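Local structure of leucine aminopeptidase (Parabacteroides distasonis, 3TC8) at residues Ile265-Pro270 and Ala277-Thr282. The protein binds zinc and is probably an aminopeptidase or glutaminyl cyclase-like enzyme of the M28 peptidase family. Residues are numbered along the deposited sequence; the frame is centred on the assembly and turned at random.
Sequences IINYDP and ASYWHT. With EDO (1,2-ethanediol), chain D.
Asn267 and Ala277 meet where the chain leaving edge strand 262-266 faces the loop that carries the zinc ligand His281. Van der Waals contact is sparse: in one of two modelled conformers of the asparagine, Asn267 ND2 lies 4.1 Å from Ala277 CB, and no direct hydrogen bond joins the two segments. In that conformer the amide reaches this position because CG stands anti to the backbone N (chi1 -170°), while OD1 is held by the backbone N of Thr208. Ala277 CB also sits 3.5 Å above the plane of the Tyr279 ring, toward its rim, and the phenol OH is hydrogen-bonded to Asp126.

Polar linkage across the gap runs through one water, which donates to Asn267 O at 2.7 Å and accepts from Ala277 N at 2.9 Å.

Within 277-282, two consecutive beta turns shape the loop, type I from Ala277 to Trp280 and type II from Tyr279 to Thr282. Tyr279 O receives both Thr282 N and Thr282 OG1 from the same face of its carbonyl plane, OG1 lying 37° out of that plane.

Ring contacts and a bound ethanediol, probably from the crystallisation liquor, mark the active-site side. The indole and imidazole overlap face on, His281 CG lying 3.6 Å above the Trp280 ring. In the indole plane, Trp280 NE1 donates to ethanediol O2 at 2.8 Å, nearly straight at 169°; the diol's C1 also touches Ile266 CD1. Replacing Trp280 with an alanine would probably strip one imidazole face of its cover and leave the diol oxygen without this N-H donor.

His281, Asp127 and Asp160 bind the zinc ion. The two turns and the doubly accepting Tyr279 O imply a ligand loop shaped largely from within; one water bridges it to 265-270 beside a small apolar contact, and an indole N-H is offered beside the metal site.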
loop_
_atom_site.group_PDB
_atom_site.type_symbol
_atom_site.label_atom_id
_atom_site.label_comp_id
_atom_site.label_asym_id
_atom_site.label_seq_id
_atom_site.Cartn_x
_atom_site.Cartn_y
_atom_site.Cartn_z
ATOM N N ILE A 265 1.688 6.012 5.155
ATOM C CA ILE A 265 2.235 7.082 4.340
ATOM C C ILE A 265 1.283 7.195 3.162
ATOM O O ILE A 265 1.218 6.293 2.316
ATOM C CB ILE A 265 3.676 6.766 3.869
ATOM C CG1 ILE A 265 4.605 6.473 5.059
ATOM C CG2 ILE A 265 4.203 7.898 2.994
ATOM C CD1 ILE A 265 6.001 6.109 4.707
ATOM N N ILE A 266 0.545 8.297 3.106
ATOM C CA ILE A 266 -0.587 8.470 2.192
ATOM C C ILE A 266 -0.796 9.918 1.877
ATOM O O ILE A 266 -0.754 10.768 2.763
ATOM C CB ILE A 266 -1.877 7.801 2.771
ATOM C CG1 ILE A 266 -3.065 8.017 1.832
ATOM C CG2 ILE A 266 -2.198 8.266 4.182
ATOM C CD1 ILE A 266 -4.267 7.132 2.147
ATOM N N ASN A 267 -1.026 10.210 0.613
ATOM C CA ASN A 267 -1.348 11.575 0.189
ATOM C C ASN A 267 -2.674 12.014 0.829
ATOM O O ASN A 267 -3.717 11.394 0.599
ATOM C CB ASN A 267 -1.393 11.551 -1.343
ATOM C CG ASN A 267 -1.482 12.933 -1.979
ATOM O OD1 ASN A 267 -1.460 13.978 -1.292
ATOM N ND2 ASN A 267 -1.585 12.942 -3.310
ATOM N N TYR A 268 -2.626 13.082 1.621
ATOM C CA TYR A 268 -3.764 13.657 2.278
ATOM C C TYR A 268 -3.806 15.134 1.973
ATOM O O TYR A 268 -2.793 15.822 2.041
ATOM C CB TYR A 268 -3.640 13.471 3.797
ATOM C CG TYR A 268 -4.693 14.155 4.624
ATOM C CD1 TYR A 268 -5.979 13.642 4.722
ATOM C CD2 TYR A 268 -4.379 15.279 5.375
ATOM C CE1 TYR A 268 -6.952 14.269 5.516
ATOM C CE2 TYR A 268 -5.328 15.910 6.165
ATOM C CZ TYR A 268 -6.608 15.401 6.247
ATOM O OH TYR A 268 -7.573 15.996 7.033
ATOM N N ASP A 269 -5.004 15.644 1.707
ATOM C CA ASP A 269 -5.230 17.067 1.472
ATOM C C ASP A 269 -6.189 17.610 2.499
ATOM O O ASP A 269 -7.361 17.297 2.388
ATOM C CB ASP A 269 -5.829 17.252 0.109
ATOM C CG ASP A 269 -6.044 18.734 -0.249
ATOM O OD1 ASP A 269 -5.948 19.623 0.652
ATOM O OD2 ASP A 269 -6.296 18.951 -1.427
ATOM N N PRO A 270 -5.732 18.437 3.479
ATOM C CA PRO A 270 -6.579 18.892 4.633
ATOM C C PRO A 270 -7.747 19.796 4.292
ATOM O O PRO A 270 -8.625 20.055 5.143
ATOM C CB PRO A 270 -5.615 19.722 5.474
ATOM C CG PRO A 270 -4.417 19.951 4.592
ATOM C CD PRO A 270 -4.328 18.859 3.632
ATOM N N ALA A 277 -6.615 13.029 -2.847
ATOM C CA ALA A 277 -6.314 13.641 -4.115
ATOM C C ALA A 277 -7.598 13.815 -4.912
ATOM O O ALA A 277 -8.567 13.051 -4.788
ATOM C CB ALA A 277 -5.367 12.769 -4.896
ATOM N N SER A 278 -7.609 14.818 -5.755
ATOM C CA SER A 278 -8.773 15.177 -6.564
ATOM C C SER A 278 -9.340 14.024 -7.379
ATOM O O SER A 278 -10.549 13.942 -7.611
ATOM C CB SER A 278 -8.438 16.355 -7.479
ATOM O OG SER A 278 -7.444 16.004 -8.413
ATOM N N TYR A 279 -8.447 13.140 -7.833
ATOM C CA TYR A 279 -8.788 12.036 -8.692
ATOM C C TYR A 279 -9.133 10.756 -7.954
ATOM O O TYR A 279 -9.418 9.737 -8.603
ATOM C CB TYR A 279 -7.638 11.817 -9.702
ATOM C CG TYR A 279 -6.291 11.670 -9.031
ATOM C CD1 TYR A 279 -5.905 10.469 -8.454
ATOM C CD2 TYR A 279 -5.403 12.729 -9.009
ATOM C CE1 TYR A 279 -4.663 10.332 -7.833
ATOM C CE2 TYR A 279 -4.186 12.615 -8.360
ATOM C CZ TYR A 279 -3.819 11.426 -7.781
ATOM O OH TYR A 279 -2.569 11.370 -7.197
ATOM N N TRP A 280 -9.117 10.767 -6.637
ATOM C CA TRP A 280 -9.413 9.582 -5.839
ATOM C C TRP A 280 -10.817 9.021 -6.152
ATOM O O TRP A 280 -11.803 9.758 -6.155
ATOM C CB TRP A 280 -9.336 9.937 -4.362
ATOM C CG TRP A 280 -9.771 8.883 -3.419
ATOM C CD1 TRP A 280 -9.111 7.744 -3.088
ATOM C CD2 TRP A 280 -10.964 8.872 -2.647
ATOM N NE1 TRP A 280 -9.773 7.061 -2.142
ATOM C CE2 TRP A 280 -10.941 7.716 -1.866
ATOM C CE3 TRP A 280 -12.065 9.737 -2.537
ATOM C CZ2 TRP A 280 -11.969 7.406 -0.942
ATOM C CZ3 TRP A 280 -13.067 9.436 -1.641
ATOM C CH2 TRP A 280 -13.001 8.306 -0.861
ATOM N N HIS A 281 -10.855 7.740 -6.468
ATOM C CA HIS A 281 -12.121 7.054 -6.749
ATOM C C HIS A 281 -12.874 7.675 -7.947
ATOM O O HIS A 281 -14.109 7.693 -8.009
ATOM C CB HIS A 281 -12.976 6.881 -5.480
ATOM C CG HIS A 281 -12.397 5.841 -4.578
ATOM N ND1 HIS A 281 -13.040 5.361 -3.462
ATOM C CD2 HIS A 281 -11.214 5.168 -4.654
ATOM C CE1 HIS A 281 -12.266 4.452 -2.880
ATOM N NE2 HIS A 281 -11.163 4.301 -3.593
ATOM N N THR A 282 -12.083 8.155 -8.886
ATOM C CA THR A 282 -12.565 8.609 -10.182
ATOM C C THR A 282 -11.799 7.922 -11.294
ATOM O O THR A 282 -10.741 7.307 -11.079
ATOM C CB THR A 282 -12.356 10.139 -10.387
ATOM O OG1 THR A 282 -10.990 10.418 -10.768
ATOM C CG2 THR A 282 -12.769 10.990 -9.198
HETATM C C1 EDO D . -7.590 5.311 0.870
HETATM O O1 EDO D . -7.978 4.026 1.352
HETATM C C2 EDO D . -7.622 5.344 -0.649
HETATM O O2 EDO D . -8.748 4.610 -1.230
HETATM O O HOH W 1 -4.896 10.874 -1.801
#